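Local coordinates for protein endoglucanase (Clostridium thermocellum, PDB 2E4T) that hydrolyses internal beta-1,4-glucosidic linkages of cellulose and probably xyloglucan, this chain being the glycoside hydrolase family 44 part of a larger clostridial enzyme, at residues Ser68-Leu73 against Gly81-Pro86; Val89-His94 against Asn167-Ala172; Ala313-Thr316 against Thr321-Glu324. One frame throughout, in Å; residues are numbered along the deposited sequence. Where two conformers were deposited one is given.

Contact 1. Residues Ser68-Leu73 against Gly81-Pro86; sequences SDTYLL and GEWSTP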
loop_
_atom_site.group_PDB
_atom_site.type_symbol
_atom_site.label_atom_id
_atom_site.label_comp_id
_atom_site.label_asym_id
_atom_site.label_seq_id
_atom_site.Cartn_x
_atom_site.Cartn_y
_atom_site.Cartn_z
ATOM N N SER A 68 26.242 -4.292 6.153
ATOM C CA SER A 68 25.707 -5.596 5.771
ATOM C C SER A 68 25.677 -6.475 7.012
ATOM O O SER A 68 26.697 -6.604 7.714
ATOM C CB SER A 68 26.592 -6.282 4.747
ATOM O OG SER A 68 26.315 -5.747 3.432
ATOM N N ASP A 69 24.509 -7.079 7.307
ATOM C CA ASP A 69 24.363 -7.791 8.564
ATOM C C ASP A 69 23.121 -8.697 8.501
ATOM O O ASP A 69 22.537 -8.933 7.423
ATOM C CB ASP A 69 24.238 -6.752 9.688
ATOM C CG ASP A 69 22.992 -5.855 9.480
ATOM O OD1 ASP A 69 22.041 -6.312 8.880
ATOM O OD2 ASP A 69 22.996 -4.650 9.855
ATOM N N THR A 70 22.801 -9.288 9.654
ATOM C CA THR A 70 21.691 -10.221 9.806
ATOM C C THR A 70 20.382 -9.520 10.256
ATOM O O THR A 70 19.456 -10.208 10.713
ATOM C CB THR A 70 22.041 -11.302 10.840
ATOM O OG1 THR A 70 22.495 -10.654 12.054
ATOM C CG2 THR A 70 23.168 -12.190 10.342
ATOM N N TYR A 71 20.262 -8.209 10.040
ATOM C CA TYR A 71 19.082 -7.492 10.530
ATOM C C TYR A 71 17.775 -8.131 10.122
ATOM O O TYR A 71 16.835 -8.211 10.937
ATOM C CB TYR A 71 19.117 -6.032 10.035
ATOM C CG TYR A 71 17.838 -5.266 10.368
ATOM C CD1 TYR A 71 17.650 -4.729 11.636
ATOM C CD2 TYR A 71 16.803 -5.132 9.456
ATOM C CE1 TYR A 71 16.448 -4.067 11.958
ATOM C CE2 TYR A 71 15.618 -4.443 9.747
ATOM C CZ TYR A 71 15.465 -3.891 10.976
ATOM O OH TYR A 71 14.309 -3.209 11.301
ATOM N N LEU A 72 17.612 -8.547 8.848
ATOM C CA LEU A 72 16.294 -9.034 8.440
ATOM C C LEU A 72 15.971 -10.383 9.098
ATOM O O LEU A 72 14.787 -10.687 9.310
ATOM C CB LEU A 72 16.141 -9.107 6.927
ATOM C CG LEU A 72 16.031 -7.768 6.236
ATOM C CD1 LEU A 72 16.025 -7.957 4.733
ATOM C CD2 LEU A 72 14.752 -7.005 6.694
ATOM N N LEU A 73 16.985 -11.217 9.365
ATOM C CA LEU A 73 16.786 -12.445 10.105
ATOM C C LEU A 73 16.257 -12.159 11.516
ATOM O O LEU A 73 15.319 -12.775 12.023
ATOM C CB LEU A 73 18.090 -13.248 10.189
ATOM C CG LEU A 73 18.529 -13.866 8.870
ATOM C CD1 LEU A 73 20.050 -14.170 8.911
ATOM C CD2 LEU A 73 17.708 -15.099 8.562
ATOM N N GLY A 81 18.383 -21.543 13.849
ATOM C CA GLY A 81 18.657 -22.780 13.116
ATOM C C GLY A 81 18.343 -22.681 11.623
ATOM O O GLY A 81 18.766 -23.547 10.870
ATOM N N GLU A 82 17.625 -21.633 11.208
ATOM C CA GLU A 82 17.273 -21.417 9.815
ATOM C C GLU A 82 18.035 -20.258 9.198
ATOM O O GLU A 82 17.763 -19.899 8.040
ATOM C CB GLU A 82 15.773 -21.147 9.709
ATOM C CG GLU A 82 14.933 -22.395 10.117
ATOM C CD GLU A 82 15.227 -23.631 9.229
ATOM O OE1 GLU A 82 15.354 -24.730 9.808
ATOM O OE2 GLU A 82 15.393 -23.519 7.972
ATOM N N TRP A 83 18.992 -19.640 9.911
ATOM C CA TRP A 83 19.678 -18.470 9.370
ATOM C C TRP A 83 20.432 -18.775 8.083
ATOM O O TRP A 83 20.563 -17.881 7.264
ATOM C CB TRP A 83 20.586 -17.846 10.410
ATOM C CG TRP A 83 19.846 -17.012 11.412
ATOM C CD1 TRP A 83 18.502 -17.032 11.666
ATOM C CD2 TRP A 83 20.414 -16.013 12.250
ATOM N NE1 TRP A 83 18.180 -16.047 12.625
ATOM C CE2 TRP A 83 19.354 -15.429 12.987
ATOM C CE3 TRP A 83 21.735 -15.557 12.447
ATOM C CZ2 TRP A 83 19.567 -14.385 13.871
ATOM C CZ3 TRP A 83 21.953 -14.546 13.316
ATOM C CH2 TRP A 83 20.878 -13.973 14.038
ATOM N N SER A 84 20.936 -19.996 7.910
ATOM C CA SER A 84 21.650 -20.314 6.689
ATOM C C SER A 84 20.757 -21.020 5.668
ATOM O O SER A 84 21.248 -21.390 4.615
ATOM C CB SER A 84 22.850 -21.224 6.985
ATOM O OG SER A 84 22.380 -22.433 7.551
ATOM N N THR A 85 19.441 -21.169 5.918
ATOM C CA THR A 85 18.572 -21.793 4.940
ATOM C C THR A 85 18.162 -20.756 3.913
ATOM O O THR A 85 17.740 -19.622 4.300
ATOM C CB THR A 85 17.343 -22.376 5.596
ATOM O OG1 THR A 85 17.769 -23.290 6.588
ATOM C CG2 THR A 85 16.381 -23.054 4.641
ATOM N N PRO A 86 18.303 -21.038 2.613
ATOM C CA PRO A 86 17.927 -20.056 1.590
ATOM C C PRO A 86 16.522 -19.508 1.839
ATOM O O PRO A 86 15.584 -20.250 2.159
ATOM C CB PRO A 86 18.019 -20.812 0.263
ATOM C CG PRO A 86 19.109 -21.868 0.573
ATOM C CD PRO A 86 18.798 -22.300 2.016
#

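Contact 2. Residues Val89-His94 against Asn167-Ala172; sequences VVTTFH and NKYGNA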
loop_
_atom_site.group_PDB
_atom_site.type_symbol
_atom_site.label_atom_id
_atom_site.label_comp_id
_atom_site.label_asym_id
_atom_site.label_seq_id
_atom_site.Cartn_x
_atom_site.Cartn_y
_atom_site.Cartn_z
ATOM N N VAL A 89 14.368 -15.613 5.512
ATOM C CA VAL A 89 13.695 -14.340 5.843
ATOM C C VAL A 89 12.307 -14.319 5.178
ATOM O O VAL A 89 11.313 -13.916 5.810
ATOM C CB VAL A 89 14.571 -13.158 5.373
ATOM C CG1 VAL A 89 13.776 -11.869 5.292
ATOM C CG2 VAL A 89 15.741 -13.009 6.304
ATOM N N VAL A 90 12.250 -14.665 3.899
ATOM C CA VAL A 90 11.012 -14.569 3.112
ATOM C C VAL A 90 10.042 -15.690 3.458
ATOM O O VAL A 90 8.817 -15.455 3.528
ATOM C CB VAL A 90 11.351 -14.474 1.621
ATOM C CG1 VAL A 90 10.120 -14.643 0.767
ATOM C CG2 VAL A 90 12.027 -13.124 1.354
ATOM N N THR A 91 10.555 -16.912 3.693
ATOM C CA THR A 91 9.639 -17.982 4.040
ATOM C C THR A 91 9.098 -17.799 5.467
ATOM O O THR A 91 7.915 -18.133 5.724
ATOM C CB THR A 91 10.272 -19.360 3.835
ATOM O OG1 THR A 91 11.396 -19.540 4.727
ATOM C CG2 THR A 91 10.723 -19.560 2.395
ATOM N N THR A 92 9.881 -17.232 6.393
ATOM C CA THR A 92 9.291 -16.898 7.690
ATOM C C THR A 92 8.212 -15.825 7.517
ATOM O O THR A 92 7.120 -15.912 8.103
ATOM C CB THR A 92 10.378 -16.413 8.700
ATOM O OG1 THR A 92 11.314 -17.485 8.886
ATOM C CG2 THR A 92 9.788 -16.031 10.018
ATOM N N PHE A 93 8.496 -14.826 6.670
ATOM C CA PHE A 93 7.548 -13.747 6.460
ATOM C C PHE A 93 6.233 -14.291 5.883
ATOM O O PHE A 93 5.125 -13.945 6.370
ATOM C CB PHE A 93 8.189 -12.743 5.465
ATOM C CG PHE A 93 7.385 -11.502 5.270
ATOM C CD1 PHE A 93 7.656 -10.365 6.012
ATOM C CD2 PHE A 93 6.369 -11.433 4.285
ATOM C CE1 PHE A 93 6.881 -9.189 5.828
ATOM C CE2 PHE A 93 5.628 -10.284 4.085
ATOM C CZ PHE A 93 5.879 -9.172 4.874
ATOM N N HIS A 94 6.320 -15.139 4.854
ATOM C CA HIS A 94 5.129 -15.704 4.256
ATOM C C HIS A 94 4.442 -16.708 5.177
ATOM O O HIS A 94 3.204 -16.757 5.260
ATOM C CB HIS A 94 5.439 -16.276 2.885
ATOM C CG HIS A 94 4.217 -16.716 2.126
ATOM N ND1 HIS A 94 3.102 -15.888 1.934
ATOM C CD2 HIS A 94 3.975 -17.891 1.488
ATOM C CE1 HIS A 94 2.237 -16.577 1.194
ATOM N NE2 HIS A 94 2.741 -17.786 0.913
ATOM N N ASN A 167 8.383 -23.718 -5.599
ATOM C CA ASN A 167 8.554 -25.094 -5.173
ATOM C C ASN A 167 7.964 -25.327 -3.781
ATOM O O ASN A 167 7.333 -26.360 -3.521
ATOM C CB ASN A 167 10.040 -25.446 -5.220
ATOM C CG ASN A 167 10.284 -26.871 -4.763
ATOM O OD1 ASN A 167 10.670 -27.070 -3.585
ATOM N ND2 ASN A 167 9.962 -27.830 -5.577
ATOM N N LYS A 168 8.193 -24.374 -2.871
ATOM C CA LYS A 168 7.734 -24.542 -1.497
ATOM C C LYS A 168 6.226 -24.353 -1.354
ATOM O O LYS A 168 5.587 -25.082 -0.605
ATOM C CB LYS A 168 8.490 -23.593 -0.584
ATOM C CG LYS A 168 8.117 -23.756 0.871
ATOM C CD LYS A 168 9.046 -22.959 1.792
ATOM C CE LYS A 168 8.590 -23.002 3.279
ATOM N NZ LYS A 168 7.146 -22.858 3.386
ATOM N N TYR A 169 5.687 -23.311 -2.000
ATOM C CA TYR A 169 4.344 -22.829 -1.696
ATOM C C TYR A 169 3.324 -23.096 -2.782
ATOM O O TYR A 169 2.129 -22.810 -2.558
ATOM C CB TYR A 169 4.374 -21.322 -1.403
ATOM C CG TYR A 169 5.119 -20.981 -0.147
ATOM C CD1 TYR A 169 4.666 -21.407 1.073
ATOM C CD2 TYR A 169 6.291 -20.234 -0.203
ATOM C CE1 TYR A 169 5.332 -21.076 2.257
ATOM C CE2 TYR A 169 6.950 -19.868 0.943
ATOM C CZ TYR A 169 6.491 -20.319 2.175
ATOM O OH TYR A 169 7.177 -19.911 3.305
ATOM N N GLY A 170 3.751 -23.541 -3.959
ATOM C CA GLY A 170 2.892 -23.529 -5.117
ATOM C C GLY A 170 2.990 -22.171 -5.852
ATOM O O GLY A 170 3.441 -21.177 -5.261
ATOM N N ASN A 171 2.501 -22.115 -7.073
ATOM C CA ASN A 171 2.500 -20.880 -7.817
ATOM C C ASN A 171 1.404 -19.928 -7.307
ATOM O O ASN A 171 0.556 -20.278 -6.455
ATOM C CB ASN A 171 2.461 -21.145 -9.314
ATOM C CG ASN A 171 1.109 -21.684 -9.807
ATOM O OD1 ASN A 171 0.077 -21.184 -9.431
ATOM N ND2 ASN A 171 1.111 -22.787 -10.546
ATOM N N ALA A 172 1.409 -18.714 -7.872
ATOM C CA ALA A 172 0.503 -17.666 -7.408
ATOM C C ALA A 172 -0.964 -17.977 -7.591
ATOM O O ALA A 172 -1.803 -17.289 -6.982
ATOM C CB ALA A 172 0.826 -16.372 -8.114
#

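Contact 3. Residues Ala313-Thr316 against Thr321-Glu324; sequences APRT and TYIE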
loop_
_atom_site.group_PDB
_atom_site.type_symbol
_atom_site.label_atom_id
_atom_site.label_comp_id
_atom_site.label_asym_id
_atom_site.label_seq_id
_atom_site.Cartn_x
_atom_site.Cartn_y
_atom_site.Cartn_z
ATOM N N ALA A 313 -6.708 15.745 4.731
ATOM C CA ALA A 313 -5.723 15.356 3.749
ATOM C C ALA A 313 -6.145 14.193 2.841
ATOM O O ALA A 313 -5.714 14.185 1.674
ATOM C CB ALA A 313 -4.399 15.036 4.451
ATOM N N PRO A 314 -6.917 13.213 3.312
ATOM C CA PRO A 314 -7.313 12.137 2.390
ATOM C C PRO A 314 -8.058 12.689 1.138
ATOM O O PRO A 314 -8.070 12.006 0.108
ATOM C CB PRO A 314 -8.213 11.231 3.240
ATOM C CG PRO A 314 -7.647 11.431 4.636
ATOM C CD PRO A 314 -7.352 12.917 4.701
ATOM N N ARG A 315 -8.648 13.872 1.229
ATOM C CA ARG A 315 -9.328 14.439 0.070
ATOM C C ARG A 315 -8.385 14.691 -1.099
ATOM O O ARG A 315 -8.842 14.721 -2.249
ATOM C CB ARG A 315 -10.108 15.684 0.500
ATOM C CG ARG A 315 -11.293 15.339 1.356
ATOM C CD ARG A 315 -11.900 16.558 2.048
ATOM N NE ARG A 315 -12.395 17.499 1.026
ATOM C CZ ARG A 315 -12.714 18.764 1.307
ATOM N NH1 ARG A 315 -12.592 19.253 2.562
ATOM N NH2 ARG A 315 -13.126 19.544 0.302
ATOM N N THR A 316 -7.085 14.889 -0.852
ATOM C CA THR A 316 -6.169 15.042 -1.996
ATOM C C THR A 316 -6.144 13.791 -2.877
ATOM O O THR A 316 -5.776 13.853 -4.046
ATOM C CB THR A 316 -4.761 15.384 -1.470
ATOM O OG1 THR A 316 -4.906 16.603 -0.753
ATOM C CG2 THR A 316 -3.725 15.465 -2.551
ATOM N N THR A 321 -12.033 19.425 -5.578
ATOM C CA THR A 321 -12.214 20.729 -4.972
ATOM C C THR A 321 -11.223 21.015 -3.843
ATOM O O THR A 321 -11.209 22.143 -3.320
ATOM C CB THR A 321 -13.648 20.887 -4.403
ATOM O OG1 THR A 321 -13.822 20.097 -3.214
ATOM C CG2 THR A 321 -14.730 20.534 -5.452
ATOM N N TYR A 322 -10.439 20.018 -3.431
ATOM C CA TYR A 322 -9.586 20.192 -2.253
ATOM C C TYR A 322 -8.128 20.469 -2.624
ATOM O O TYR A 322 -7.465 19.642 -3.268
ATOM C CB TYR A 322 -9.674 18.910 -1.361
ATOM C CG TYR A 322 -8.909 19.139 -0.091
ATOM C CD1 TYR A 322 -9.393 20.038 0.852
ATOM C CD2 TYR A 322 -7.698 18.483 0.164
ATOM C CE1 TYR A 322 -8.686 20.291 2.005
ATOM C CE2 TYR A 322 -6.981 18.750 1.311
ATOM C CZ TYR A 322 -7.477 19.651 2.215
ATOM O OH TYR A 322 -6.725 19.903 3.343
ATOM N N ILE A 323 -7.603 21.618 -2.163
ATOM C CA ILE A 323 -6.214 22.029 -2.393
ATOM C C ILE A 323 -5.533 22.088 -1.013
ATOM O O ILE A 323 -5.724 23.002 -0.217
ATOM C CB ILE A 323 -6.136 23.391 -3.051
ATOM C CG1 ILE A 323 -6.903 23.408 -4.397
ATOM C CG2 ILE A 323 -4.674 23.753 -3.274
ATOM C CD1 ILE A 323 -6.444 22.341 -5.398
ATOM N N GLU A 324 -4.701 21.104 -0.761
ATOM C CA GLU A 324 -3.973 21.018 0.471
ATOM C C GLU A 324 -2.884 22.100 0.550
ATOM O O GLU A 324 -2.464 22.652 -0.457
ATOM C CB GLU A 324 -3.349 19.611 0.652
ATOM C CG GLU A 324 -2.223 19.322 -0.306
ATOM C CD GLU A 324 -1.660 17.941 -0.127
ATOM O OE1 GLU A 324 -2.439 17.026 0.295
ATOM O OE2 GLU A 324 -0.439 17.726 -0.446
HETATM O O HOH W 1 -4.871 18.824 -2.474
#

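Contact 1. Residues Ser68-Leu73 against Gly81-Pro86
L73 and W83 bring the backbones of S68-L73 and G81-P86 nearest to each other, their CA atoms 6.7 Å apart, and no hydrogen bond joins the two segments. On one side the chain leaves strand 67-69 and enters helix 71-75; the change of direction is an Asx turn, in which the backbone N of Y71 donates to OD1 of D69 over 2.8 Å. On the other, a type I turn from E82 to T85 is closed by the bond from T85 N to E82 O (3.0 Å) and presents W83 near its bend. Both segments belong to the long excursion before helix 88-99, part of the beta-alpha-beta crossover from strand 40-43 to strand 104-109 of the TIM barrel. The CG of W83 is anti to its carbonyl carbon (chi1 -78°), which brings the indole back against L73. L73 comes over one face of the ring: its CB stands 3.8 Å from the centroid of the five-membered ring, only 17° off the normal, which makes a CH-pi contact. The two methyls extend this cover toward the root of the indole, CD2 reaching W83 CD1 at 3.7 Å and CD1 resting over the bond between CG and CD2. At the far end of the six-membered ring, CG2 of T70 approaches CZ3 of W83 obliquely, at 4.0 Å. The polar ends turn to other partners: W83 NE1 bonds to the carbonyl O of V78, which ties down the rotation of the indole, and OG1 of T70 bonds to E74. Beyond L73 lie S88 and V89 of helix 88-99.

Contact 2. Residues Val89-His94 against Asn167-Ala172
H94 and Y169 form a T-shaped aromatic pair between two helices. The imidazole points an edge at the face of the phenol ring, with the planes at 89° and the centroids 4.5 Å apart. CD2 of H94 does the touching, standing over the centre of the Y169 ring, 3.5 Å from its CE1. The imidazole gets there because its CG lies anti to the backbone N (chi1 -172°), which carries the ring out from helix 88-99. Its rotation is fixed from both nitrogens, ND1 by OG1 of T105 and NE2 by the carbonyl O of T176.

Polar and van der Waals contacts gather at the phenol end. The OH of Y169 sits 3.1 Å from the carbonyl O of T91 and 3.2 Å from T91 CB, close packing rather than hydrogen bonding; its bond goes to OD1 of D95, one residue beyond the segment.

Apolar contact comes from the T91 methyl, CG2, which lies 3.8 Å from CD of K168. That lysine has two conformers, so this touch is less certain, but its CG packs on the phenol face opposite H94.

Helix 88-99 and helix 158-169 thus lie side by side outside the parallel barrel. V90 and T91 extend the seam along L165, V90 also touches F43 of strand 40-43, and the bond from H94 to T105 reaches barrel strand 104-109, which lies between the two helices in sequence.

Contact 3. Residues Ala313-Thr316 against Thr321-Glu324
R315 and Y322 cross at about a right angle, the arginine running across the tyrosine with its guanidinium inclined to the ring by 42°. The approach is therefore neither a parallel stack nor a clean edge-on meeting: CD1 of Y322 lies over the centre of the guanidinium face, 3.6 Å from CZ, while the tyrosine ring itself is met obliquely. Lower down, CB of R315 rests 3.7 Å from CG of Y322, and thus the arginine touches the aromatic side chain near its root as well as with its charged end. CG of Y322 is anti to the backbone N (chi1 -175°), which sends the ring out from its own loop backbone and across A313-T316. T321 takes the edge of the same guanidinium, its OG1 lying in the plane 3.6 Å from NH2, a contact too long for a bond. What fixes the guanidinium is D319, which forms a salt bridge with NE of R315 and also takes T321 OG1 as a partner, together with Q312 at NH1. This is the loop between helix 304-312 and helix 327-331, in the connection from barrel strand 279-284 to strand 354-360; P314 packs on helix 368-384. T316 turns its hydroxyl to the edge of the Y322 ring, where OG1 lies in the ring plane 3.5 Å from CD2. The same OG1 donates to OE1 of E324 over 2.7 Å, meeting the oxygen from above the carboxylate plane, and accepts from a water at 2.8 Å. That water also donates to the carbonyl O of Y322 and accepts from E324 N, bridging the hydroxyl to the backbone opposite. The other carboxylate oxygen of E324, OE2, is held by S326.

From the N terminus, the three contacts follow one another in series; none encloses or crosses another. Contact 1 closes a short loop of seven residues between its segments, within the connection from strand 40-43 to helix 88-99. Contact 2 opens just after it and closes a far longer loop of 72 residues, which includes strand 104-109, so it ties together two successive barrel helices. These two contacts touch where L73 CD2 meets V89 CG2 at 3.7 Å, making a continuous patch from helix 71-75 to helix 158-169. Contact 3, on the opposite side of the chain's centre and about 25 Å from contact 2 at the nearest atoms, closes a four-residue loop, folding back the link between helices 304-312 and 327-331 on the way from barrel strand 279-284 to 354-360.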